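Local atomic coordinates of Ras-related protein Rab-21 (Homo sapiens, PDB entry 1YZU), a protein that belongs to the Rab branch of the Ras family of small proteins, which share the P-loop NTPase fold. Residues V10-G15 with N80-V85; Y26-F31 with S42-K47; K120-K125 with H147-Q152. All blocks are in the same frame, centred on the assembly; numbering follows the deposited sequence.

All three contacts belong to one mixed sheet and its surrounding loops, and each has a segment that meets the bound GNP. Interaction 1 is buried in the sheet and runs toward the phosphate end of the ligand, whereas interaction 3 grips the base, about 17 Å away between centres. Interaction 2 joins helix 19-28 to an edge strand; its centre lies about 15 Å from that of interaction 1, with nearest atoms about 7 Å apart and no touch. Interactions 2 and 3 do meet, at the ligand: F31 CE1 packs 3.4 Å from K151 CA. F31 and K151 cover one face of the GNP base, and K120 covers the other.

Interaction 1 (V10-G15 with N80-V85); sequences VLLGEG and NGAILV. With GNP (phosphoaminophosphonic acid-guanylate ester), chain D.
V10, L11 and L12 run beside A82, I83 and L84 as neighbouring parallel strands, joined by a ladder of backbone hydrogen bonds. V10 is bonded at both ends: its N gives to G81 O at 3.2 Å, and its O receives I83 N at 2.8 Å. L12 repeats the pattern one step on, its N giving to I83 O and its O receiving V85 N at 2.7 Å. Of the four, V10 N to G81 O is the most bent, with 151° at the hydrogen. CA-H...O contacts fill in between, such as L11 CA to I83 O at 3.4 Å. Where G13 has no side chain, V85 O likewise approaches its CA. Beyond the ladder, a water accepts from E14 N and donates to V85 O, spanning the place where the strands part.

The apolar contacts fall on two faces. On one, L12 and L84 lie side by side and point the same way, and CD1 of L12 meets CD2 of L84 at a modelled distance so short that its exact value is doubtful; V10 CG1 rests on A82 CB nearby. Helix 91-105 covers this face through W100, V101 and L104. On the other, L11 carries its CG anti to the carbonyl carbon (chi1 -68°), which brings CD2 alongside I83, 3.8 Å from I83 CB. F160 and L163 of helix 156-167 pack over I83.

E14 takes almost no part in this packing; its OE2 is hydrogen-bonded to W100 NE1. The G13 carbonyl receives K19 NZ, which also bonds GNP. A central parallel strand pair whose first member runs into a glycine-rich turn at the phosphates, consistent with a Walker A P-loop, is characteristic of P-loop NTPases, the fold that the Ras family shares.

Interaction 2 (Y26-F31 with S42-K47); sequences YCENKF and SFLTKK. With GNP (phosphoaminophosphonic acid-guanylate ester), chain D.
The K46 side chain lies across one face of the Y26 ring and ends at the Y26 backbone. CG of K46 touches the rim of the ring, 3.5 Å from Y26 CE2, and CE stands over the face, 4.1 Å from the Y26 ring centroid, in a CH-pi contact. Bent at chi2 (77°) and extended beyond, the lysine chain carries its ammonium to a place where two interactions hold it. NZ of K46 donates to Y26 O at 2.9 Å, tilted from the carbonyl plane. It also lies 4.6 Å from the centroid of the Y26 ring, almost on the ring normal, as a cation-pi pair. The tyrosine ring is further stacked with F160 of helix 156-167.

C27 points its side chain at the strand, and SG lies 3.8 Å from L44 CB. A water donates to both C27 O and T45 O, tying the helix end to the strand through their carbonyls. The L44 side chain points toward the helix end, where CD2 meets E28 OE2 at 3.4 Å and V23 gives it further apolar company. A bend at chi2 (-58°) brings the carboxylate end of E28 nearer the strand.

Past the helix, N29 takes a positive phi and the chain leaves toward the ligand, where F31 CZ comes 3.5 Å from GNP O2'. The helix after the probable P-loop thus packs its last turn on edge strand 42-50, and the residues between the segments probably include the first switch region, as in other Ras-like proteins.

Interaction 3 (K120-K125 with H147-Q152); sequences KIDLEK and HTSAKQ. With GNP (phosphoaminophosphonic acid-guanylate ester), chain D.
S149 and D122 meet through their side chains, S149 OG giving its proton to D122 OD1; the modelled distance is very short and its exact value doubtful. The same OD1 receives GNP N1 at 2.8 Å, nearly straight at 168°, while D122 OD2 receives GNP N2 at 2.6 Å. The carboxylate is turned to this work by a chi1 of 50°, which sets CG between the backbone N and carbonyl carbon. GNP O6 is met by K151 N at 3.2 Å and, weakly, by A150 N.

Backbone bonds join the two loops beside the site: T148 O receives I121 N at 3.1 Å and, weakly, K120 N. T148 OG1 bonds N119.

The extended K120 chain lies along one face of the base, with CG 3.6 Å from GNP C6, and its NZ reaches GNP O4', C16 O and D87. CB of K151 lies on the opposite face. Farther out, I121 CG1 packs on S149 CB at 3.7 Å and D122 CB on Q152 CG.

Paired acceptors for N1 and N2, with amide donors for O6, match the guanine edge, as expected of the NKxD and SAK motifs of this family.

Interaction 1 (V10-G15 with N80-V85)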
loop_
_atom_site.group_PDB
_atom_site.type_symbol
_atom_site.label_atom_id
_atom_site.label_comp_id
_atom_site.label_asym_id
_atom_site.label_seq_id
_atom_site.Cartn_x
_atom_site.Cartn_y
_atom_site.Cartn_z
ATOM N N VAL A 10 -2.185 1.426 6.249
ATOM C CA VAL A 10 -1.811 0.023 6.351
ATOM C C VAL A 10 -1.519 -0.523 4.965
ATOM O O VAL A 10 -2.139 -0.116 4.013
ATOM C CB VAL A 10 -2.877 -0.811 7.098
ATOM C CG1 VAL A 10 -4.203 -0.756 6.405
ATOM C CG2 VAL A 10 -2.406 -2.253 7.263
ATOM N N LEU A 11 -0.541 -1.419 4.890
ATOM C CA LEU A 11 -0.058 -2.004 3.660
ATOM C C LEU A 11 -0.576 -3.421 3.539
ATOM O O LEU A 11 -0.456 -4.210 4.472
ATOM C CB LEU A 11 1.471 -2.076 3.694
ATOM C CG LEU A 11 2.184 -0.732 3.658
ATOM C CD1 LEU A 11 3.582 -0.870 4.159
ATOM C CD2 LEU A 11 2.199 -0.199 2.251
ATOM N N LEU A 12 -1.127 -3.747 2.376
ATOM C CA LEU A 12 -1.745 -5.045 2.153
ATOM C C LEU A 12 -1.371 -5.563 0.774
ATOM O O LEU A 12 -0.881 -4.810 -0.049
ATOM C CB LEU A 12 -3.262 -4.932 2.244
ATOM C CG LEU A 12 -3.865 -4.276 3.476
ATOM C CD1 LEU A 12 -5.296 -3.901 3.231
ATOM C CD2 LEU A 12 -3.761 -5.232 4.636
ATOM N N GLY A 13 -1.613 -6.851 0.545
ATOM C CA GLY A 13 -1.244 -7.519 -0.702
ATOM C C GLY A 13 -0.523 -8.821 -0.407
ATOM O O GLY A 13 -0.183 -9.102 0.735
ATOM N N GLU A 14 -0.251 -9.602 -1.444
ATOM C CA GLU A 14 0.410 -10.909 -1.294
ATOM C C GLU A 14 1.914 -10.786 -1.042
ATOM O O GLU A 14 2.472 -9.714 -1.157
ATOM C CB GLU A 14 0.176 -11.741 -2.557
ATOM C CG GLU A 14 -1.303 -11.867 -2.917
ATOM C CD GLU A 14 -2.053 -12.730 -1.948
ATOM O OE1 GLU A 14 -1.818 -13.950 -1.984
ATOM O OE2 GLU A 14 -2.875 -12.196 -1.167
ATOM N N GLY A 15 2.551 -11.897 -0.697
ATOM C CA GLY A 15 3.985 -11.945 -0.451
ATOM C C GLY A 15 4.832 -11.251 -1.502
ATOM O O GLY A 15 5.166 -10.070 -1.369
ATOM N N ASN A 80 -6.697 5.452 8.362
ATOM C CA ASN A 80 -7.192 6.511 7.483
ATOM C C ASN A 80 -6.969 6.230 5.983
ATOM O O ASN A 80 -7.619 6.844 5.116
ATOM C CB ASN A 80 -6.562 7.846 7.867
ATOM C CG ASN A 80 -6.697 8.148 9.351
ATOM O OD1 ASN A 80 -7.798 8.418 9.853
ATOM N ND2 ASN A 80 -5.581 8.069 10.070
ATOM N N GLY A 81 -6.048 5.314 5.684
ATOM C CA GLY A 81 -5.714 4.958 4.315
ATOM C C GLY A 81 -5.235 3.529 4.305
ATOM O O GLY A 81 -4.859 3.000 5.341
ATOM N N ALA A 82 -5.289 2.895 3.148
ATOM C CA ALA A 82 -4.742 1.567 2.965
ATOM C C ALA A 82 -4.139 1.481 1.570
ATOM O O ALA A 82 -4.691 2.024 0.596
ATOM C CB ALA A 82 -5.814 0.524 3.130
ATOM N N ILE A 83 -3.004 0.802 1.488
ATOM C CA ILE A 83 -2.265 0.662 0.244
ATOM C C ILE A 83 -2.255 -0.818 -0.086
ATOM O O ILE A 83 -1.639 -1.607 0.629
ATOM C CB ILE A 83 -0.818 1.191 0.396
ATOM C CG1 ILE A 83 -0.845 2.681 0.754
ATOM C CG2 ILE A 83 -0.036 0.973 -0.873
ATOM C CD1 ILE A 83 0.469 3.265 1.234
ATOM N N LEU A 84 -2.967 -1.199 -1.142
ATOM C CA LEU A 84 -3.001 -2.595 -1.569
ATOM C C LEU A 84 -2.011 -2.754 -2.696
ATOM O O LEU A 84 -2.151 -2.122 -3.739
ATOM C CB LEU A 84 -4.396 -3.018 -2.045
ATOM C CG LEU A 84 -5.627 -2.530 -1.278
ATOM C CD1 LEU A 84 -6.878 -3.338 -1.718
ATOM C CD2 LEU A 84 -5.434 -2.653 0.212
ATOM N N VAL A 85 -1.026 -3.603 -2.481
ATOM C CA VAL A 85 0.065 -3.748 -3.416
ATOM C C VAL A 85 -0.064 -5.048 -4.184
ATOM O O VAL A 85 -0.516 -6.085 -3.664
ATOM C CB VAL A 85 1.433 -3.745 -2.711
ATOM C CG1 VAL A 85 2.557 -3.559 -3.723
ATOM C CG2 VAL A 85 1.489 -2.642 -1.647
HETATM P PG GNP D . 5.854 -10.387 2.827
HETATM O O1G GNP D . 6.171 -11.877 2.882
HETATM O O2G GNP D . 6.390 -9.568 3.991
HETATM O O3G GNP D . 4.322 -10.300 2.677
HETATM N N3B GNP D . 6.379 -9.810 1.430
HETATM P PB GNP D . 6.499 -8.274 1.015
HETATM O O1B GNP D . 5.315 -7.800 0.253
HETATM O O2B GNP D . 6.792 -7.542 2.270
HETATM O O3A GNP D . 7.652 -8.230 -0.014
HETATM P PA GNP D . 9.107 -7.714 0.077
HETATM O O1A GNP D . 9.114 -6.245 0.329
HETATM O O2A GNP D . 9.894 -8.550 1.001
HETATM O "O5'" GNP D . 9.720 -7.960 -1.349
HETATM C "C5'" GNP D . 9.674 -9.317 -1.834
HETATM C "C4'" GNP D . 10.600 -9.530 -3.010
HETATM O "O4'" GNP D . 10.220 -8.565 -4.016
HETATM C "C3'" GNP D . 12.074 -9.269 -2.700
HETATM O "O3'" GNP D . 12.984 -10.088 -3.497
HETATM C "C2'" GNP D . 12.186 -7.781 -3.018
HETATM O "O2'" GNP D . 13.507 -7.369 -3.232
HETATM C "C1'" GNP D . 11.320 -7.718 -4.287
HETATM N N9 GNP D . 10.863 -6.368 -4.626
HETATM C C8 GNP D . 10.126 -5.498 -3.847
HETATM N N7 GNP D . 9.890 -4.339 -4.423
HETATM C C5 GNP D . 10.497 -4.451 -5.672
HETATM C C6 GNP D . 10.565 -3.548 -6.769
HETATM O O6 GNP D . 10.114 -2.383 -6.880
HETATM N N1 GNP D . 11.316 -4.081 -7.827
HETATM C C2 GNP D . 11.859 -5.340 -7.882
HETATM N N2 GNP D . 12.523 -5.668 -9.010
HETATM N N3 GNP D . 11.777 -6.197 -6.879
HETATM C C4 GNP D . 11.101 -5.696 -5.810
HETATM O O HOH W 1 -1.716 -8.608 -3.931
#

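Interaction 2 (Y26-F31 with S42-K47)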
loop_
_atom_site.group_PDB
_atom_site.type_symbol
_atom_site.label_atom_id
_atom_site.label_comp_id
_atom_site.label_asym_id
_atom_site.label_seq_id
_atom_site.Cartn_x
_atom_site.Cartn_y
_atom_site.Cartn_z
ATOM N N TYR A 26 10.766 4.268 1.428
ATOM C CA TYR A 26 10.196 5.568 1.739
ATOM C C TYR A 26 10.698 6.164 3.053
ATOM O O TYR A 26 11.013 7.347 3.110
ATOM C CB TYR A 26 8.673 5.460 1.786
ATOM C CG TYR A 26 7.961 6.770 1.912
ATOM C CD1 TYR A 26 8.189 7.800 1.004
ATOM C CD2 TYR A 26 7.022 6.988 2.921
ATOM C CE1 TYR A 26 7.513 9.049 1.109
ATOM C CE2 TYR A 26 6.331 8.222 3.021
ATOM C CZ TYR A 26 6.588 9.237 2.113
ATOM O OH TYR A 26 5.910 10.427 2.188
ATOM N N CYS A 27 10.734 5.367 4.113
ATOM C CA CYS A 27 11.070 5.886 5.439
ATOM C C CYS A 27 12.544 5.823 5.785
ATOM O O CYS A 27 12.988 6.613 6.604
ATOM C CB CYS A 27 10.289 5.153 6.532
ATOM S SG CYS A 27 8.550 5.398 6.398
ATOM N N GLU A 28 13.290 4.892 5.184
ATOM C CA GLU A 28 14.722 4.767 5.444
ATOM C C GLU A 28 15.633 4.924 4.213
ATOM O O GLU A 28 16.852 4.897 4.352
ATOM C CB GLU A 28 15.010 3.408 6.058
ATOM C CG GLU A 28 14.221 3.061 7.307
ATOM C CD GLU A 28 14.411 4.059 8.414
ATOM O OE1 GLU A 28 15.558 4.509 8.614
ATOM O OE2 GLU A 28 13.409 4.394 9.082
ATOM N N ASN A 29 15.063 5.065 3.018
ATOM C CA ASN A 29 15.850 5.029 1.770
ATOM C C ASN A 29 16.742 3.789 1.656
ATOM O O ASN A 29 17.923 3.885 1.278
ATOM C CB ASN A 29 16.685 6.301 1.647
ATOM C CG ASN A 29 17.228 6.532 0.231
ATOM O OD1 ASN A 29 16.665 6.070 -0.769
ATOM N ND2 ASN A 29 18.335 7.270 0.154
ATOM N N LYS A 30 16.171 2.636 1.990
ATOM C CA LYS A 30 16.904 1.376 1.966
ATOM C C LYS A 30 16.137 0.320 1.167
ATOM O O LYS A 30 14.906 0.334 1.118
ATOM C CB LYS A 30 17.140 0.871 3.394
ATOM C CG LYS A 30 18.345 1.483 4.080
ATOM C CD LYS A 30 18.227 1.351 5.590
ATOM C CE LYS A 30 19.546 1.633 6.325
ATOM N NZ LYS A 30 20.176 2.931 5.932
ATOM N N PHE A 31 16.869 -0.597 0.557
ATOM C CA PHE A 31 16.260 -1.666 -0.225
ATOM C C PHE A 31 17.085 -2.945 -0.130
ATOM O O PHE A 31 18.306 -2.890 0.011
ATOM C CB PHE A 31 16.100 -1.218 -1.678
ATOM C CG PHE A 31 15.566 -2.284 -2.597
ATOM C CD1 PHE A 31 14.193 -2.448 -2.776
ATOM C CD2 PHE A 31 16.441 -3.120 -3.288
ATOM C CE1 PHE A 31 13.708 -3.420 -3.623
ATOM C CE2 PHE A 31 15.966 -4.103 -4.118
ATOM C CZ PHE A 31 14.590 -4.255 -4.287
ATOM N N SER A 42 4.545 -4.432 11.807
ATOM C CA SER A 42 5.634 -3.489 11.964
ATOM C C SER A 42 5.072 -2.140 11.588
ATOM O O SER A 42 4.192 -2.039 10.717
ATOM C CB SER A 42 6.797 -3.866 11.032
ATOM O OG SER A 42 6.778 -5.268 10.714
ATOM N N PHE A 43 5.564 -1.097 12.230
ATOM C CA PHE A 43 5.279 0.217 11.725
ATOM C C PHE A 43 6.509 1.095 11.558
ATOM O O PHE A 43 7.533 0.897 12.187
ATOM C CB PHE A 43 4.165 0.884 12.539
ATOM C CG PHE A 43 4.639 1.797 13.627
ATOM C CD1 PHE A 43 4.660 3.172 13.437
ATOM C CD2 PHE A 43 5.019 1.304 14.837
ATOM C CE1 PHE A 43 5.088 4.042 14.449
ATOM C CE2 PHE A 43 5.455 2.176 15.852
ATOM C CZ PHE A 43 5.479 3.546 15.641
ATOM N N LEU A 44 6.350 2.075 10.684
ATOM C CA LEU A 44 7.376 3.035 10.320
ATOM C C LEU A 44 6.740 4.412 10.180
ATOM O O LEU A 44 5.535 4.544 9.977
ATOM C CB LEU A 44 8.011 2.627 8.996
ATOM C CG LEU A 44 9.322 1.867 9.143
ATOM C CD1 LEU A 44 9.700 1.214 7.808
ATOM C CD2 LEU A 44 10.436 2.848 9.647
ATOM N N THR A 45 7.559 5.443 10.283
ATOM C CA THR A 45 7.033 6.787 10.369
ATOM C C THR A 45 7.636 7.713 9.351
ATOM O O THR A 45 8.682 7.422 8.771
ATOM C CB THR A 45 7.225 7.357 11.761
ATOM O OG1 THR A 45 8.622 7.409 12.067
ATOM C CG2 THR A 45 6.521 6.465 12.774
ATOM N N LYS A 46 6.921 8.811 9.123
ATOM C CA LYS A 46 7.297 9.826 8.168
ATOM C C LYS A 46 6.609 11.146 8.529
ATOM O O LYS A 46 5.394 11.196 8.666
ATOM C CB LYS A 46 6.873 9.406 6.771
ATOM C CG LYS A 46 7.462 10.261 5.668
ATOM C CD LYS A 46 8.905 9.873 5.424
ATOM C CE LYS A 46 9.472 10.601 4.244
ATOM N NZ LYS A 46 10.837 10.108 3.964
ATOM N N LYS A 47 7.398 12.201 8.687
ATOM C CA LYS A 47 6.881 13.547 8.898
ATOM C C LYS A 47 6.865 14.210 7.542
ATOM O O LYS A 47 7.905 14.287 6.900
ATOM C CB LYS A 47 7.786 14.331 9.864
HETATM P PG GNP D . 5.854 -10.387 2.827
HETATM O O1G GNP D . 6.171 -11.877 2.882
HETATM O O2G GNP D . 6.390 -9.568 3.991
HETATM O O3G GNP D . 4.322 -10.300 2.677
HETATM N N3B GNP D . 6.379 -9.810 1.430
HETATM P PB GNP D . 6.499 -8.274 1.015
HETATM O O1B GNP D . 5.315 -7.800 0.253
HETATM O O2B GNP D . 6.792 -7.542 2.270
HETATM O O3A GNP D . 7.652 -8.230 -0.014
HETATM P PA GNP D . 9.107 -7.714 0.077
HETATM O O1A GNP D . 9.114 -6.245 0.329
HETATM O O2A GNP D . 9.894 -8.550 1.001
HETATM O "O5'" GNP D . 9.720 -7.960 -1.349
HETATM C "C5'" GNP D . 9.674 -9.317 -1.834
HETATM C "C4'" GNP D . 10.600 -9.530 -3.010
HETATM O "O4'" GNP D . 10.220 -8.565 -4.016
HETATM C "C3'" GNP D . 12.074 -9.269 -2.700
HETATM O "O3'" GNP D . 12.984 -10.088 -3.497
HETATM C "C2'" GNP D . 12.186 -7.781 -3.018
HETATM O "O2'" GNP D . 13.507 -7.369 -3.232
HETATM C "C1'" GNP D . 11.320 -7.718 -4.287
HETATM N N9 GNP D . 10.863 -6.368 -4.626
HETATM C C8 GNP D . 10.126 -5.498 -3.847
HETATM N N7 GNP D . 9.890 -4.339 -4.423
HETATM C C5 GNP D . 10.497 -4.451 -5.672
HETATM C C6 GNP D . 10.565 -3.548 -6.769
HETATM O O6 GNP D . 10.114 -2.383 -6.880
HETATM N N1 GNP D . 11.316 -4.081 -7.827
HETATM C C2 GNP D . 11.859 -5.340 -7.882
HETATM N N2 GNP D . 12.523 -5.668 -9.010
HETATM N N3 GNP D . 11.777 -6.197 -6.879
HETATM C C4 GNP D . 11.101 -5.696 -5.810
HETATM O O HOH W 2 11.440 8.627 7.523
#

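Interaction 3 (K120-K125 with H147-Q152)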
loop_
_atom_site.group_PDB
_atom_site.type_symbol
_atom_site.label_atom_id
_atom_site.label_comp_id
_atom_site.label_asym_id
_atom_site.label_seq_id
_atom_site.Cartn_x
_atom_site.Cartn_y
_atom_site.Cartn_z
ATOM N N LYS A 120 6.918 -2.754 -8.828
ATOM C CA LYS A 120 7.978 -3.445 -9.601
ATOM C C LYS A 120 7.942 -3.043 -11.064
ATOM O O LYS A 120 7.992 -3.899 -11.940
ATOM C CB LYS A 120 7.912 -4.987 -9.491
ATOM C CG LYS A 120 7.812 -5.531 -8.093
ATOM C CD LYS A 120 8.212 -6.993 -8.075
ATOM C CE LYS A 120 7.944 -7.653 -6.745
ATOM N NZ LYS A 120 8.685 -8.935 -6.580
ATOM N N ILE A 121 7.871 -1.748 -11.327
ATOM C CA ILE A 121 7.851 -1.256 -12.717
ATOM C C ILE A 121 9.241 -1.232 -13.354
ATOM O O ILE A 121 9.383 -0.908 -14.525
ATOM C CB ILE A 121 7.192 0.149 -12.838
ATOM C CG1 ILE A 121 8.027 1.217 -12.131
ATOM C CG2 ILE A 121 5.730 0.096 -12.338
ATOM C CD1 ILE A 121 7.409 2.602 -12.153
ATOM N N ASP A 122 10.266 -1.568 -12.576
ATOM C CA ASP A 122 11.598 -1.792 -13.118
ATOM C C ASP A 122 11.650 -3.094 -13.911
ATOM O O ASP A 122 12.566 -3.305 -14.687
ATOM C CB ASP A 122 12.657 -1.794 -11.995
ATOM C CG ASP A 122 12.292 -2.715 -10.839
ATOM O OD1 ASP A 122 11.392 -2.340 -10.054
ATOM O OD2 ASP A 122 12.889 -3.811 -10.736
ATOM N N LEU A 123 10.666 -3.963 -13.712
ATOM C CA LEU A 123 10.564 -5.227 -14.438
ATOM C C LEU A 123 9.449 -5.145 -15.497
ATOM O O LEU A 123 8.660 -6.090 -15.666
ATOM C CB LEU A 123 10.288 -6.359 -13.440
ATOM C CG LEU A 123 11.233 -6.441 -12.230
ATOM C CD1 LEU A 123 10.759 -7.454 -11.236
ATOM C CD2 LEU A 123 12.676 -6.756 -12.664
ATOM N N GLU A 124 9.384 -4.010 -16.209
ATOM C CA GLU A 124 8.376 -3.812 -17.262
ATOM C C GLU A 124 8.420 -4.922 -18.306
ATOM O O GLU A 124 7.367 -5.389 -18.747
ATOM C CB GLU A 124 8.529 -2.453 -17.955
ATOM C CG GLU A 124 7.679 -1.278 -17.353
ATOM C CD GLU A 124 6.161 -1.559 -17.279
ATOM O OE1 GLU A 124 5.431 -0.712 -16.697
ATOM O OE2 GLU A 124 5.704 -2.617 -17.779
ATOM N N LYS A 125 9.621 -5.367 -18.683
ATOM C CA LYS A 125 9.769 -6.424 -19.687
ATOM C C LYS A 125 9.063 -7.712 -19.277
ATOM O O LYS A 125 8.741 -8.542 -20.140
ATOM C CB LYS A 125 11.242 -6.703 -19.993
ATOM N N HIS A 147 1.620 3.468 -9.920
ATOM C CA HIS A 147 2.706 2.583 -10.320
ATOM C C HIS A 147 3.930 2.895 -9.485
ATOM O O HIS A 147 4.269 4.069 -9.336
ATOM C CB HIS A 147 3.067 2.839 -11.778
ATOM C CG HIS A 147 2.044 2.343 -12.742
ATOM N ND1 HIS A 147 1.581 1.041 -12.723
ATOM C CD2 HIS A 147 1.389 2.968 -13.744
ATOM C CE1 HIS A 147 0.674 0.889 -13.671
ATOM N NE2 HIS A 147 0.544 2.041 -14.309
ATOM N N THR A 148 4.608 1.869 -8.970
ATOM C CA THR A 148 5.850 2.094 -8.210
ATOM C C THR A 148 6.981 1.114 -8.544
ATOM O O THR A 148 6.751 -0.000 -9.038
ATOM C CB THR A 148 5.635 2.016 -6.651
ATOM O OG1 THR A 148 5.097 0.740 -6.312
ATOM C CG2 THR A 148 4.718 3.081 -6.156
ATOM N N SER A 149 8.202 1.572 -8.272
ATOM C CA SER A 149 9.344 0.687 -8.100
ATOM C C SER A 149 10.021 1.071 -6.787
ATOM O O SER A 149 10.540 2.197 -6.652
ATOM C CB SER A 149 10.360 0.824 -9.234
ATOM O OG SER A 149 11.325 -0.206 -9.159
ATOM N N ALA A 150 10.008 0.132 -5.834
ATOM C CA ALA A 150 10.757 0.290 -4.596
ATOM C C ALA A 150 12.268 0.169 -4.841
ATOM O O ALA A 150 13.035 0.886 -4.242
ATOM C CB ALA A 150 10.308 -0.725 -3.562
ATOM N N LYS A 151 12.668 -0.746 -5.717
ATOM C CA LYS A 151 14.073 -0.984 -6.038
ATOM C C LYS A 151 14.743 0.242 -6.665
ATOM O O LYS A 151 15.877 0.591 -6.317
ATOM C CB LYS A 151 14.177 -2.159 -7.013
ATOM C CG LYS A 151 15.600 -2.567 -7.366
ATOM C CD LYS A 151 15.650 -4.052 -7.777
ATOM C CE LYS A 151 17.028 -4.442 -8.302
ATOM N NZ LYS A 151 17.151 -5.920 -8.454
ATOM N N GLN A 152 14.019 0.889 -7.584
ATOM C CA GLN A 152 14.521 2.039 -8.332
ATOM C C GLN A 152 14.036 3.367 -7.773
ATOM O O GLN A 152 14.248 4.416 -8.374
ATOM C CB GLN A 152 14.107 1.898 -9.798
ATOM C CG GLN A 152 14.722 0.668 -10.499
ATOM C CD GLN A 152 16.245 0.653 -10.421
ATOM O OE1 GLN A 152 16.885 1.692 -10.191
ATOM N NE2 GLN A 152 16.835 -0.524 -10.632
HETATM P PG GNP D . 5.854 -10.387 2.827
HETATM O O1G GNP D . 6.171 -11.877 2.882
HETATM O O2G GNP D . 6.390 -9.568 3.991
HETATM O O3G GNP D . 4.322 -10.300 2.677
HETATM N N3B GNP D . 6.379 -9.810 1.430
HETATM P PB GNP D . 6.499 -8.274 1.015
HETATM O O1B GNP D . 5.315 -7.800 0.253
HETATM O O2B GNP D . 6.792 -7.542 2.270
HETATM O O3A GNP D . 7.652 -8.230 -0.014
HETATM P PA GNP D . 9.107 -7.714 0.077
HETATM O O1A GNP D . 9.114 -6.245 0.329
HETATM O O2A GNP D . 9.894 -8.550 1.001
HETATM O "O5'" GNP D . 9.720 -7.960 -1.349
HETATM C "C5'" GNP D . 9.674 -9.317 -1.834
HETATM C "C4'" GNP D . 10.600 -9.530 -3.010
HETATM O "O4'" GNP D . 10.220 -8.565 -4.016
HETATM C "C3'" GNP D . 12.074 -9.269 -2.700
HETATM O "O3'" GNP D . 12.984 -10.088 -3.497
HETATM C "C2'" GNP D . 12.186 -7.781 -3.018
HETATM O "O2'" GNP D . 13.507 -7.369 -3.232
HETATM C "C1'" GNP D . 11.320 -7.718 -4.287
HETATM N N9 GNP D . 10.863 -6.368 -4.626
HETATM C C8 GNP D . 10.126 -5.498 -3.847
HETATM N N7 GNP D . 9.890 -4.339 -4.423
HETATM C C5 GNP D . 10.497 -4.451 -5.672
HETATM C C6 GNP D . 10.565 -3.548 -6.769
HETATM O O6 GNP D . 10.114 -2.383 -6.880
HETATM N N1 GNP D . 11.316 -4.081 -7.827
HETATM C C2 GNP D . 11.859 -5.340 -7.882
HETATM N N2 GNP D . 12.523 -5.668 -9.010
HETATM N N3 GNP D . 11.777 -6.197 -6.879
HETATM C C4 GNP D . 11.101 -5.696 -5.810
#